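Probable uracil-DNA glycosylase (Acanthamoeba polyphaga mimivirus, PDB 5X55) belongs to the uracil-DNA glycosylase superfamily, a group of alpha/beta proteins built round a central parallel sheet. Local coordinates at residues Tyr109-Trp114 / Pro166-Leu171; Lys153-Tyr157 / His268-Trp272. All coordinates share one frame; numbering follows the deposited sequence.

Contact 1: residues Tyr109-Trp114 / Pro166-Leu171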
# COMPACT_ATOMS: atom_id res chain seq x y z
N TYR A 109 0.85 11.58 18.35
CA TYR A 109 -0.03 11.36 17.20
C TYR A 109 -1.10 12.45 17.20
O TYR A 109 -2.04 12.39 18.00
CB TYR A 109 -0.64 9.97 17.31
CG TYR A 109 -1.34 9.44 16.08
CD1 TYR A 109 -2.69 9.66 15.87
CD2 TYR A 109 -0.64 8.66 15.15
CE1 TYR A 109 -3.33 9.15 14.76
CE2 TYR A 109 -1.26 8.16 14.04
CZ TYR A 109 -2.61 8.40 13.84
OH TYR A 109 -3.23 7.88 12.73
N HIS A 110 -0.98 13.43 16.31
CA HIS A 110 -1.88 14.58 16.35
C HIS A 110 -2.70 14.74 15.08
O HIS A 110 -3.27 15.81 14.85
CB HIS A 110 -1.08 15.85 16.64
CG HIS A 110 -0.33 15.75 17.93
ND1 HIS A 110 -0.96 15.60 19.15
CD2 HIS A 110 1.00 15.70 18.19
CE1 HIS A 110 -0.06 15.50 20.11
NE2 HIS A 110 1.14 15.57 19.56
N PHE A 111 -2.82 13.68 14.28
CA PHE A 111 -3.63 13.76 13.08
C PHE A 111 -5.10 13.82 13.45
O PHE A 111 -5.55 13.18 14.40
CB PHE A 111 -3.33 12.57 12.17
CG PHE A 111 -1.88 12.44 11.86
CD1 PHE A 111 -1.32 13.16 10.82
CD2 PHE A 111 -1.04 11.67 12.66
CE1 PHE A 111 0.03 13.07 10.55
CE2 PHE A 111 0.30 11.59 12.39
CZ PHE A 111 0.84 12.29 11.34
N LYS A 112 -5.85 14.63 12.71
CA LYS A 112 -7.28 14.73 12.93
C LYS A 112 -8.01 13.53 12.33
O LYS A 112 -7.60 12.98 11.29
CB LYS A 112 -7.82 16.02 12.31
CG LYS A 112 -7.30 17.29 12.95
CD LYS A 112 -7.07 18.38 11.90
CE LYS A 112 -8.34 18.71 11.13
NZ LYS A 112 -8.08 19.58 9.92
N SER A 113 -9.12 13.14 12.95
CA SER A 113 -9.97 12.09 12.39
C SER A 113 -10.80 12.65 11.24
O SER A 113 -10.81 13.85 10.96
CB SER A 113 -10.87 11.48 13.47
OG SER A 113 -11.89 12.39 13.87
N TRP A 114 -11.55 11.76 10.59
CA TRP A 114 -12.39 12.18 9.47
C TRP A 114 -13.42 13.22 9.89
O TRP A 114 -13.58 14.25 9.22
CB TRP A 114 -13.06 10.96 8.84
CG TRP A 114 -12.09 10.20 8.00
CD1 TRP A 114 -11.11 9.35 8.45
CD2 TRP A 114 -11.98 10.23 6.58
NE1 TRP A 114 -10.40 8.85 7.39
CE2 TRP A 114 -10.92 9.36 6.23
CE3 TRP A 114 -12.68 10.89 5.57
CZ2 TRP A 114 -10.54 9.14 4.90
CZ3 TRP A 114 -12.30 10.68 4.25
CH2 TRP A 114 -11.24 9.81 3.93
N PRO A 166 -7.30 4.74 7.41
CA PRO A 166 -6.50 5.70 8.19
C PRO A 166 -7.14 7.10 8.18
O PRO A 166 -8.05 7.32 7.39
CB PRO A 166 -5.16 5.72 7.44
CG PRO A 166 -5.56 5.45 6.01
CD PRO A 166 -6.67 4.42 6.12
N TYR A 167 -6.65 8.00 9.04
CA TYR A 167 -7.14 9.37 9.09
C TYR A 167 -6.81 10.09 7.79
O TYR A 167 -5.90 9.69 7.06
CB TYR A 167 -6.55 10.10 10.29
CG TYR A 167 -7.12 9.64 11.62
CD1 TYR A 167 -8.19 8.76 11.67
CD2 TYR A 167 -6.59 10.09 12.83
CE1 TYR A 167 -8.71 8.34 12.87
CE2 TYR A 167 -7.11 9.67 14.04
CZ TYR A 167 -8.16 8.80 14.05
OH TYR A 167 -8.69 8.37 15.24
N PRO A 168 -7.57 11.14 7.45
CA PRO A 168 -7.49 11.68 6.09
C PRO A 168 -6.15 12.33 5.76
O PRO A 168 -5.75 12.30 4.60
CB PRO A 168 -8.66 12.68 6.03
CG PRO A 168 -9.13 12.86 7.39
CD PRO A 168 -8.68 11.73 8.23
N GLU A 169 -5.44 12.89 6.74
CA GLU A 169 -4.12 13.40 6.41
C GLU A 169 -3.12 12.29 6.14
O GLU A 169 -2.03 12.57 5.63
CB GLU A 169 -3.60 14.29 7.54
CG GLU A 169 -4.50 15.49 7.87
CD GLU A 169 -3.96 16.33 9.04
OE1 GLU A 169 -3.12 17.23 8.78
OE2 GLU A 169 -4.36 16.07 10.20
N LEU A 170 -3.47 11.04 6.44
CA LEU A 170 -2.64 9.89 6.08
C LEU A 170 -3.19 9.08 4.92
O LEU A 170 -2.52 8.14 4.47
CB LEU A 170 -2.46 8.98 7.29
CG LEU A 170 -1.90 9.68 8.52
CD1 LEU A 170 -1.82 8.68 9.67
CD2 LEU A 170 -0.53 10.23 8.17
N LEU A 171 -4.38 9.41 4.43
CA LEU A 171 -5.07 8.59 3.43
C LEU A 171 -4.19 8.30 2.21
O LEU A 171 -4.15 7.17 1.71
CB LEU A 171 -6.35 9.30 2.99
CG LEU A 171 -7.11 8.56 1.89
CD1 LEU A 171 -7.58 7.22 2.44
CD2 LEU A 171 -8.28 9.39 1.39
O HOH W 1 -4.77 6.84 10.81
O HOH W 2 -5.85 13.45 9.61
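Tyr167 lies against the backbone of Phe111, Lys112 and Ser113; several of its side-chain atoms share Lys112 O or Ser113 as partner, and its CD2/CE2 side reaches Phe111 O and Tyr109. CB sits 3.2 Å from Lys112 O. Because CG is turned beside the backbone N (chi1 -72°), the ring runs along the facing chain, bringing CD2 to 3.6 Å from Phe111 O. Ser113 CA stands over the centre of one face, 3.7 Å from the Tyr167 ring centroid and 7° off the normal, a well-centred CH-pi contact. Farther out, Tyr167 CE2 meets the edge of the Tyr109 ring at CE1 (3.9 Å), while CE1 and CZ rest against Ser113 CB. At the tip, OH comes no nearer to the facing segment than this same CB, at the limit of contact.

Next along the chain, Pro168 CD makes a CH-pi contact over one face of the Trp114 five-membered ring, 3.5 Å from its centroid. That indole is held in rotation as well, since Trp114 NE1 donates to Pro166 O at 2.8 Å, with an N-H...O angle of 169°. A third CH-pi contact places Leu170 CD2 4.0 Å from the Phe111 ring centroid. Glu169 OE2 accepts from Lys112 N at 3.3 Å, while its OE1 makes a salt bridge with Arg96, so the carboxylate is gripped at both oxygens. One water accepts from Tyr167 N and donates to Tyr109 OH.

Ser113 is the N-cap of helix 114-117, and its N bonds to Glu116 OE2, one half of a capping box. The contact thus joins the loop entering that helix to the loop between strand 164-165 and helix 173-177, with Leu125 and Leu128 adding to the hydrophobic side.

Contact 2: residues Lys153-Tyr157 / His268-Trp272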
# COMPACT_ATOMS: atom_id res chain seq x y z
N LYS A 153 -20.09 7.93 -1.06
CA LYS A 153 -20.07 6.83 -0.09
C LYS A 153 -19.26 7.20 1.14
O LYS A 153 -19.69 6.93 2.27
CB LYS A 153 -19.53 5.57 -0.74
CG LYS A 153 -20.28 5.16 -1.98
CD LYS A 153 -19.91 3.76 -2.41
CE LYS A 153 -20.02 3.62 -3.92
NZ LYS A 153 -19.18 2.47 -4.39
N LEU A 154 -18.09 7.84 0.94
CA LEU A 154 -17.30 8.25 2.10
C LEU A 154 -18.08 9.26 2.95
O LEU A 154 -18.08 9.18 4.19
CB LEU A 154 -15.94 8.83 1.65
CG LEU A 154 -15.03 7.86 0.85
CD1 LEU A 154 -13.71 8.49 0.31
CD2 LEU A 154 -14.72 6.60 1.65
N SER A 155 -18.77 10.21 2.30
CA SER A 155 -19.57 11.17 3.06
C SER A 155 -20.67 10.47 3.84
O SER A 155 -20.99 10.86 4.97
CB SER A 155 -20.17 12.23 2.14
OG SER A 155 -19.18 13.10 1.61
N SER A 156 -21.28 9.44 3.25
CA SER A 156 -22.32 8.70 3.95
C SER A 156 -21.76 7.94 5.15
O SER A 156 -22.41 7.86 6.19
CB SER A 156 -23.06 7.76 2.99
OG SER A 156 -22.40 6.51 2.83
N TYR A 157 -20.53 7.40 5.04
CA TYR A 157 -19.91 6.79 6.22
C TYR A 157 -19.69 7.82 7.32
O TYR A 157 -19.84 7.51 8.51
CB TYR A 157 -18.57 6.13 5.88
CG TYR A 157 -18.56 5.09 4.79
CD1 TYR A 157 -19.70 4.35 4.46
CD2 TYR A 157 -17.40 4.84 4.07
CE1 TYR A 157 -19.66 3.38 3.43
CE2 TYR A 157 -17.35 3.90 3.06
CZ TYR A 157 -18.46 3.17 2.74
OH TYR A 157 -18.36 2.23 1.71
N HIS A 268 -14.60 -1.92 3.19
CA HIS A 268 -14.68 -1.01 2.05
C HIS A 268 -14.02 -1.59 0.81
O HIS A 268 -13.39 -0.87 0.03
CB HIS A 268 -14.07 0.34 2.38
CG HIS A 268 -14.78 1.04 3.50
ND1 HIS A 268 -14.21 2.09 4.19
CD2 HIS A 268 -16.00 0.84 4.05
CE1 HIS A 268 -15.05 2.51 5.12
NE2 HIS A 268 -16.14 1.76 5.05
N ALA A 269 -14.16 -2.90 0.60
CA ALA A 269 -13.44 -3.58 -0.47
C ALA A 269 -13.94 -3.20 -1.86
O ALA A 269 -13.16 -3.22 -2.81
CB ALA A 269 -13.52 -5.09 -0.27
N ARG A 270 -15.23 -2.88 -2.02
CA ARG A 270 -15.69 -2.47 -3.34
C ARG A 270 -15.43 -0.99 -3.58
O ARG A 270 -15.18 -0.59 -4.73
CB ARG A 270 -17.20 -2.74 -3.51
CG ARG A 270 -17.66 -4.19 -3.39
CD ARG A 270 -17.56 -4.96 -4.71
NE ARG A 270 -16.57 -6.02 -4.60
CZ ARG A 270 -16.84 -7.28 -4.26
NH1 ARG A 270 -18.11 -7.67 -4.02
NH2 ARG A 270 -15.83 -8.16 -4.17
N THR A 271 -15.42 -0.21 -2.50
CA THR A 271 -15.39 1.25 -2.57
C THR A 271 -14.28 1.80 -3.46
O THR A 271 -14.51 2.74 -4.23
CB THR A 271 -15.26 1.78 -1.15
OG1 THR A 271 -16.36 1.27 -0.38
CG2 THR A 271 -15.27 3.30 -1.12
N TRP A 272 -13.07 1.23 -3.40
CA TRP A 272 -11.91 1.85 -4.04
C TRP A 272 -11.45 1.16 -5.33
O TRP A 272 -10.41 1.56 -5.88
CB TRP A 272 -10.74 1.91 -3.06
CG TRP A 272 -11.01 2.80 -1.89
CD1 TRP A 272 -11.57 2.44 -0.70
CD2 TRP A 272 -10.73 4.20 -1.80
NE1 TRP A 272 -11.66 3.53 0.13
CE2 TRP A 272 -11.16 4.63 -0.53
CE3 TRP A 272 -10.17 5.14 -2.68
CZ2 TRP A 272 -11.03 5.95 -0.11
CZ3 TRP A 272 -10.05 6.45 -2.26
CH2 TRP A 272 -10.47 6.85 -0.99
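Tyr157 and His268 form an offset aromatic stack, with centroids 4.2 Å apart and planes only 9° from parallel. The overlap is displaced toward the rims: Tyr157 CE2 lies 3.2 Å from His268 NE2. On the opposite face of the Tyr157 ring sits the backbone O of Lys153, one turn earlier in helix 146-159, so the phenol is held between a carbonyl and an imidazole.

The one hydrogen bond across the segments joins Tyr157 OH to Thr271 OG1 at 3.0 Å, and either hydroxyl could be the donor. Thr271 OG1 is turned beside its own backbone N (chi1 -57°), which presents the oxygen at the edge of the phenol ring.

Apolar contact is supplied by Leu154, whose CD1 comes within 3.7 Å of Trp272 CZ2. The two side chains cross at about a right angle, and Leu125 touches both of them.

One nitrogen of each ring is satisfied outside the segments: His268 ND1 and Trp272 NE1 both hydrogen-bond to Thr259 OG1. This shared partner limits rotation of both rings, while the phenol, stacked on one ring and bonded at its tip, is fixed in both tilt and reach. Were His268 protonated, the adjacent phenol face would probably ease its charge.

Overall arrangement
The two contacts are about 17 Å apart between centres and alternate along the chain: 109-114, 153-157, 166-171, 268-272. They touch directly where Leu171 CD2 of contact 1 comes 4.1 Å from Trp272 CH2 of contact 2, and Leu125 touches both of these side chains, extending one apolar patch from one contact to the other. A second tie runs through the backbone, because strand 164-165, just before Pro166-Leu171, pairs antiparallel with strand 260-261, which precedes His268-Trp272. Both centres lie well away from the middle of the chain, at about 16 and 17 Å. Contact 1 ties 109-114 to the loop before helix 173-177, and contact 2 ties helix 146-159 to the loop before helix 273-286.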